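PDB 2WAO: endoglucanase E from Clostridium thermocellum, which hydrolyses beta-1,4-glucosidic bonds of cellulose and, through its family 2 carbohydrate esterase region, binds cello-oligosaccharides and probably removes acetyl groups from plant polysaccharides. Local coordinates for residues Val34-Tyr39 and Gly112-Ala117; Ala43-Lys48 and Leu105-Gly110. One frame throughout, in Å; residues are numbered along the deposited sequence.

Interaction 1. Residues Val34-Tyr39 and Gly112-Ala117; sequences VELNFY and GKLLAA
Tyr39 and Lys113 form an antiparallel hydrogen-bonded pair, Tyr39 N to Lys113 O at 2.8 Å and Lys113 N to Tyr39 O at 2.9 Å, next to the non-hydrogen-bonded pair Phe38 and Leu114. Beyond these two pairs, three polar links carry the contact on. Leu115 N reaches Asn37 O at 2.9 Å from above the carbonyl plane. A water accepts from Asn37 N and donates to Leu115 O, filling in for a direct backbone bond. The third is the Asn37 side chain: with CG beside its backbone N (chi1 -67°), ND2 meets Ala116 O at 2.9 Å in an almost straight bond (173°) that lies in both the amide and the carbonyl plane, which fixes the rotation of the amide. Leu115 lies against the backbone of the longer strand, its CG 3.7 Å from Tyr39 N and its methyls near Phe38 C and Tyr39 CB. On the face that carries Phe38, Leu114 CD1 touches Leu36 CB at 4.1 Å, the two side chains crossing at about a right angle. Strand 113-114 thus joins the sheet alongside strand 33-40, which also pairs with strands 85-93 and 12-14; Leu115 touches Ala86, and the Phe38 ring packs on Phe109 and His87.

Interaction 2. Residues Ala43-Lys48 and Leu105-Gly110; sequences ASVTIK and LGFDFG
Val45 and Phe107 meet at the heart of an antiparallel strand pair in a beta-sandwich, an architecture consistent with the galactose-binding-like clan of this region. Their side chains run side by side in the same direction, and Val45 CG2 lies over one face of the Phe107 ring, 3.9 Å from its centroid, in a CH-pi contact. With CG2 anti to the backbone N of Val45, that methyl is the branch turned onto the ring. On the side of the sheet that carries Val45 and Phe107, Ala43 CB touches Phe109 CD1 at 3.9 Å. Leu105 is directed toward strand 43-49, and its CD1 meets Thr46 CG2 at 3.9 Å, while Thr46 OG1 is hydrogen-bonded to Thr75 OG1. In the backbone, Ser44 N to Asp108 O (2.8 Å) and Asp108 N to Ser44 O (2.9 Å) close a regular pair; Thr46 instead bonds to two successive residues, its O taking Leu105 N (2.8 Å) and its N giving to Gly106 O (3.0 Å). Farther out, strand 73-79 flanks 43-49, and Leu89 and Leu91 of strand 85-93 pack on Phe107 and Val45 from the facing sheet. Where strand 102-108 ends, an Asx turn forms: Asp108 OD2 accepts from Gly110 N at 2.7 Å, met from above the carboxylate plane.

Overall arrangement
Interactions 1 and 2 lie in facing sheets of one beta-sandwich, their centres about 12 Å apart, and interaction 2 is nested inside the loop of chain that interaction 1 closes. Apolar packing joins them: Phe38 CB is 3.4 Å from Phe109 CD1, Leu36 CD2 is 3.8 Å from Phe109 CZ, and Val34 CG1 is 3.7 Å from Phe107 CZ. The chain links them as well, since strand 43-49 follows 33-40 and strand 113-114 follows 102-108. The residues lining the bound glycan, among them Ser131, Trp265, Trp309 and His310, belong to the GDSL-like esterase region; none comes from 34-39, 112-117, 43-48 or 105-110.

Interaction 1. Residues Val34-Tyr39 and Gly112-Ala117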
loop_
_atom_site.group_PDB
_atom_site.type_symbol
_atom_site.label_atom_id
_atom_site.label_comp_id
_atom_site.label_asym_id
_atom_site.label_seq_id
_atom_site.Cartn_x
_atom_site.Cartn_y
_atom_site.Cartn_z
ATOM N N VAL A 34 -2.301 -1.505 12.974
ATOM C CA VAL A 34 -2.965 -1.199 14.234
ATOM C C VAL A 34 -1.895 -0.492 15.060
ATOM O O VAL A 34 -0.739 -0.932 15.131
ATOM C CB VAL A 34 -3.421 -2.513 14.952
ATOM C CG1 VAL A 34 -4.094 -2.184 16.254
ATOM C CG2 VAL A 34 -4.396 -3.324 14.036
ATOM N N GLU A 35 -2.239 0.618 15.688
ATOM C CA GLU A 35 -1.234 1.355 16.420
ATOM C C GLU A 35 -1.773 1.725 17.824
ATOM O O GLU A 35 -2.924 2.134 17.974
ATOM C CB GLU A 35 -0.830 2.572 15.594
ATOM C CG GLU A 35 0.046 3.547 16.288
ATOM C CD GLU A 35 0.316 4.797 15.439
ATOM O OE1 GLU A 35 -0.446 5.050 14.459
ATOM O OE2 GLU A 35 1.259 5.551 15.794
ATOM N N LEU A 36 -0.949 1.524 18.835
ATOM C CA LEU A 36 -1.405 1.748 20.222
ATOM C C LEU A 36 -0.227 2.030 21.144
ATOM O O LEU A 36 0.905 1.748 20.797
ATOM C CB LEU A 36 -2.230 0.533 20.702
ATOM C CG LEU A 36 -1.511 -0.841 20.740
ATOM C CD1 LEU A 36 -0.550 -0.927 21.949
ATOM C CD2 LEU A 36 -2.534 -1.958 20.806
ATOM N N ASN A 37 -0.519 2.592 22.311
ATOM C CA ASN A 37 0.425 2.701 23.406
ATOM C C ASN A 37 0.032 1.755 24.535
ATOM O O ASN A 37 -1.150 1.589 24.812
ATOM C CB ASN A 37 0.435 4.138 23.951
ATOM C CG ASN A 37 0.998 5.149 22.943
ATOM O OD1 ASN A 37 2.121 5.004 22.447
ATOM N ND2 ASN A 37 0.215 6.166 22.650
ATOM N N PHE A 38 1.008 1.088 25.138
ATOM C CA PHE A 38 0.710 0.235 26.285
ATOM C C PHE A 38 1.738 0.458 27.378
ATOM O O PHE A 38 2.876 0.905 27.119
ATOM C CB PHE A 38 0.603 -1.253 25.914
ATOM C CG PHE A 38 1.905 -1.884 25.524
ATOM C CD1 PHE A 38 2.644 -2.640 26.455
ATOM C CD2 PHE A 38 2.384 -1.756 24.223
ATOM C CE1 PHE A 38 3.887 -3.239 26.108
ATOM C CE2 PHE A 38 3.614 -2.373 23.856
ATOM C CZ PHE A 38 4.371 -3.123 24.830
ATOM N N TYR A 39 1.321 0.138 28.590
ATOM C CA TYR A 39 2.206 0.149 29.743
ATOM C C TYR A 39 2.483 -1.305 30.102
ATOM O O TYR A 39 1.569 -2.097 30.249
ATOM C CB TYR A 39 1.563 0.853 30.948
ATOM C CG TYR A 39 2.564 1.050 32.074
ATOM C CD1 TYR A 39 3.303 2.223 32.169
ATOM C CD2 TYR A 39 2.816 0.033 32.992
ATOM C CE1 TYR A 39 4.256 2.405 33.190
ATOM C CE2 TYR A 39 3.773 0.201 34.024
ATOM C CZ TYR A 39 4.484 1.392 34.099
ATOM O OH TYR A 39 5.428 1.586 35.092
ATOM N N GLY A 112 0.284 -5.520 32.596
ATOM C CA GLY A 112 0.195 -4.114 32.194
ATOM C C GLY A 112 -1.188 -3.741 31.657
ATOM O O GLY A 112 -2.181 -4.381 31.994
ATOM N N LYS A 113 -1.258 -2.684 30.843
ATOM C CA LYS A 113 -2.560 -2.146 30.363
ATOM C C LYS A 113 -2.418 -1.308 29.107
ATOM O O LYS A 113 -1.345 -0.772 28.810
ATOM C CB LYS A 113 -3.231 -1.286 31.438
ATOM C CG LYS A 113 -2.420 -0.074 31.855
ATOM C CD LYS A 113 -3.067 0.740 33.018
ATOM C CE LYS A 113 -2.285 2.028 33.233
ATOM N NZ LYS A 113 -2.922 2.899 34.313
ATOM N N LEU A 114 -3.529 -1.188 28.397
ATOM C CA LEU A 114 -3.646 -0.206 27.294
ATOM C C LEU A 114 -3.623 1.246 27.809
ATOM O O LEU A 114 -4.259 1.562 28.818
ATOM C CB LEU A 114 -4.936 -0.464 26.549
ATOM C CG LEU A 114 -5.131 0.235 25.202
ATOM C CD1 LEU A 114 -4.120 -0.339 24.196
ATOM C CD2 LEU A 114 -6.573 0.065 24.717
ATOM N N LEU A 115 -2.887 2.111 27.116
ATOM C CA LEU A 115 -2.807 3.540 27.428
ATOM C C LEU A 115 -3.500 4.349 26.318
ATOM O O LEU A 115 -3.894 3.778 25.327
ATOM C CB LEU A 115 -1.341 3.962 27.515
ATOM C CG LEU A 115 -0.457 3.423 28.624
ATOM C CD1 LEU A 115 1.008 3.938 28.453
ATOM C CD2 LEU A 115 -1.024 3.810 29.997
ATOM N N ALA A 116 -3.721 5.653 26.528
ATOM C CA ALA A 116 -4.240 6.537 25.458
ATOM C C ALA A 116 -3.512 6.337 24.114
ATOM O O ALA A 116 -2.272 6.322 24.079
ATOM C CB ALA A 116 -4.131 8.013 25.896
ATOM N N ALA A 117 -4.266 6.244 23.012
ATOM C CA ALA A 117 -3.654 6.070 21.670
ATOM C C ALA A 117 -2.936 7.359 21.196
ATOM O O ALA A 117 -3.241 8.441 21.709
ATOM C CB ALA A 117 -4.702 5.618 20.657
HETATM O O HOH W 1 -3.108 3.203 22.789
#

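Interaction 2. Residues Ala43-Lys48 and Leu105-Gly110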
loop_
_atom_site.group_PDB
_atom_site.type_symbol
_atom_site.label_atom_id
_atom_site.label_comp_id
_atom_site.label_asym_id
_atom_site.label_seq_id
_atom_site.Cartn_x
_atom_site.Cartn_y
_atom_site.Cartn_z
ATOM N N ALA A 43 3.523 -7.664 25.065
ATOM C CA ALA A 43 2.282 -7.555 24.350
ATOM C C ALA A 43 2.043 -8.764 23.473
ATOM O O ALA A 43 2.964 -9.262 22.808
ATOM C CB ALA A 43 2.290 -6.308 23.506
ATOM N N SER A 44 0.789 -9.189 23.445
ATOM C CA SER A 44 0.340 -10.327 22.658
ATOM C C SER A 44 -0.898 -9.904 21.862
ATOM O O SER A 44 -1.596 -8.971 22.248
ATOM C CB SER A 44 0.003 -11.518 23.569
ATOM O OG SER A 44 1.165 -12.075 24.173
ATOM N N VAL A 45 -1.187 -10.614 20.780
ATOM C CA VAL A 45 -2.363 -10.339 19.964
ATOM C C VAL A 45 -2.923 -11.661 19.443
ATOM O O VAL A 45 -2.160 -12.596 19.203
ATOM C CB VAL A 45 -2.008 -9.367 18.759
ATOM C CG1 VAL A 45 -1.063 -10.033 17.775
ATOM C CG2 VAL A 45 -3.287 -8.871 18.023
ATOM N N THR A 46 -4.239 -11.736 19.286
ATOM C CA THR A 46 -4.853 -12.854 18.595
ATOM C C THR A 46 -5.291 -12.396 17.214
ATOM O O THR A 46 -5.995 -11.381 17.066
ATOM C CB THR A 46 -6.063 -13.395 19.393
ATOM O OG1 THR A 46 -5.609 -13.750 20.715
ATOM C CG2 THR A 46 -6.649 -14.628 18.712
ATOM N N ILE A 47 -4.836 -13.145 16.209
ATOM C CA ILE A 47 -5.077 -12.823 14.807
ATOM C C ILE A 47 -5.725 -14.008 14.103
ATOM O O ILE A 47 -5.207 -15.146 14.190
ATOM C CB ILE A 47 -3.742 -12.520 14.081
ATOM C CG1 ILE A 47 -3.184 -11.173 14.593
ATOM C CG2 ILE A 47 -3.971 -12.511 12.520
ATOM C CD1 ILE A 47 -1.677 -10.975 14.347
ATOM N N LYS A 48 -6.813 -13.740 13.388
ATOM C CA LYS A 48 -7.339 -14.710 12.427
ATOM C C LYS A 48 -6.979 -14.282 11.010
ATOM O O LYS A 48 -7.163 -13.114 10.657
ATOM C CB LYS A 48 -8.854 -14.853 12.594
ATOM C CG LYS A 48 -9.499 -15.833 11.597
ATOM C CD LYS A 48 -10.967 -16.027 11.930
ATOM C CE LYS A 48 -11.709 -16.526 10.715
ATOM N NZ LYS A 48 -13.145 -16.460 11.024
ATOM N N LEU A 105 -8.395 -9.965 16.879
ATOM C CA LEU A 105 -9.324 -10.452 17.885
ATOM C C LEU A 105 -9.016 -9.997 19.306
ATOM O O LEU A 105 -9.758 -10.345 20.215
ATOM C CB LEU A 105 -9.459 -11.969 17.799
ATOM C CG LEU A 105 -10.074 -12.441 16.491
ATOM C CD1 LEU A 105 -9.754 -13.929 16.387
ATOM C CD2 LEU A 105 -11.586 -12.190 16.449
ATOM N N GLY A 106 -7.973 -9.189 19.498
ATOM C CA GLY A 106 -7.717 -8.637 20.819
ATOM C C GLY A 106 -6.269 -8.656 21.203
ATOM O O GLY A 106 -5.513 -9.510 20.757
ATOM N N PHE A 107 -5.896 -7.706 22.045
ATOM C CA PHE A 107 -4.542 -7.625 22.560
ATOM C C PHE A 107 -4.514 -8.076 23.999
ATOM O O PHE A 107 -5.536 -8.035 24.681
ATOM C CB PHE A 107 -4.023 -6.186 22.443
ATOM C CG PHE A 107 -3.673 -5.778 21.027
ATOM C CD1 PHE A 107 -2.363 -5.892 20.560
ATOM C CD2 PHE A 107 -4.652 -5.257 20.170
ATOM C CE1 PHE A 107 -2.043 -5.506 19.220
ATOM C CE2 PHE A 107 -4.349 -4.860 18.848
ATOM C CZ PHE A 107 -3.060 -4.991 18.383
ATOM N N ASP A 108 -3.334 -8.486 24.469
ATOM C CA ASP A 108 -3.115 -8.737 25.897
ATOM C C ASP A 108 -1.761 -8.179 26.336
ATOM O O ASP A 108 -0.741 -8.415 25.686
ATOM C CB ASP A 108 -3.202 -10.224 26.235
ATOM C CG ASP A 108 -3.051 -10.457 27.741
ATOM O OD1 ASP A 108 -4.087 -10.519 28.397
ATOM O OD2 ASP A 108 -1.930 -10.453 28.271
ATOM N N PHE A 109 -1.757 -7.470 27.452
ATOM C CA PHE A 109 -0.554 -6.812 27.927
ATOM C C PHE A 109 0.001 -7.405 29.225
ATOM O O PHE A 109 0.759 -6.744 29.949
ATOM C CB PHE A 109 -0.795 -5.299 28.029
ATOM C CG PHE A 109 -1.255 -4.692 26.722
ATOM C CD1 PHE A 109 -0.349 -4.517 25.673
ATOM C CD2 PHE A 109 -2.590 -4.339 26.528
ATOM C CE1 PHE A 109 -0.753 -4.009 24.431
ATOM C CE2 PHE A 109 -3.021 -3.788 25.292
ATOM C CZ PHE A 109 -2.095 -3.631 24.240
ATOM N N GLY A 110 -0.361 -8.654 29.502
ATOM C CA GLY A 110 0.053 -9.292 30.738
ATOM C C GLY A 110 -0.483 -8.536 31.939
ATOM O O GLY A 110 -1.682 -8.294 32.027
HETATM O O HOH W 2 1.141 -10.595 26.597
HETATM O O HOH W 3 -4.072 -11.977 22.479
#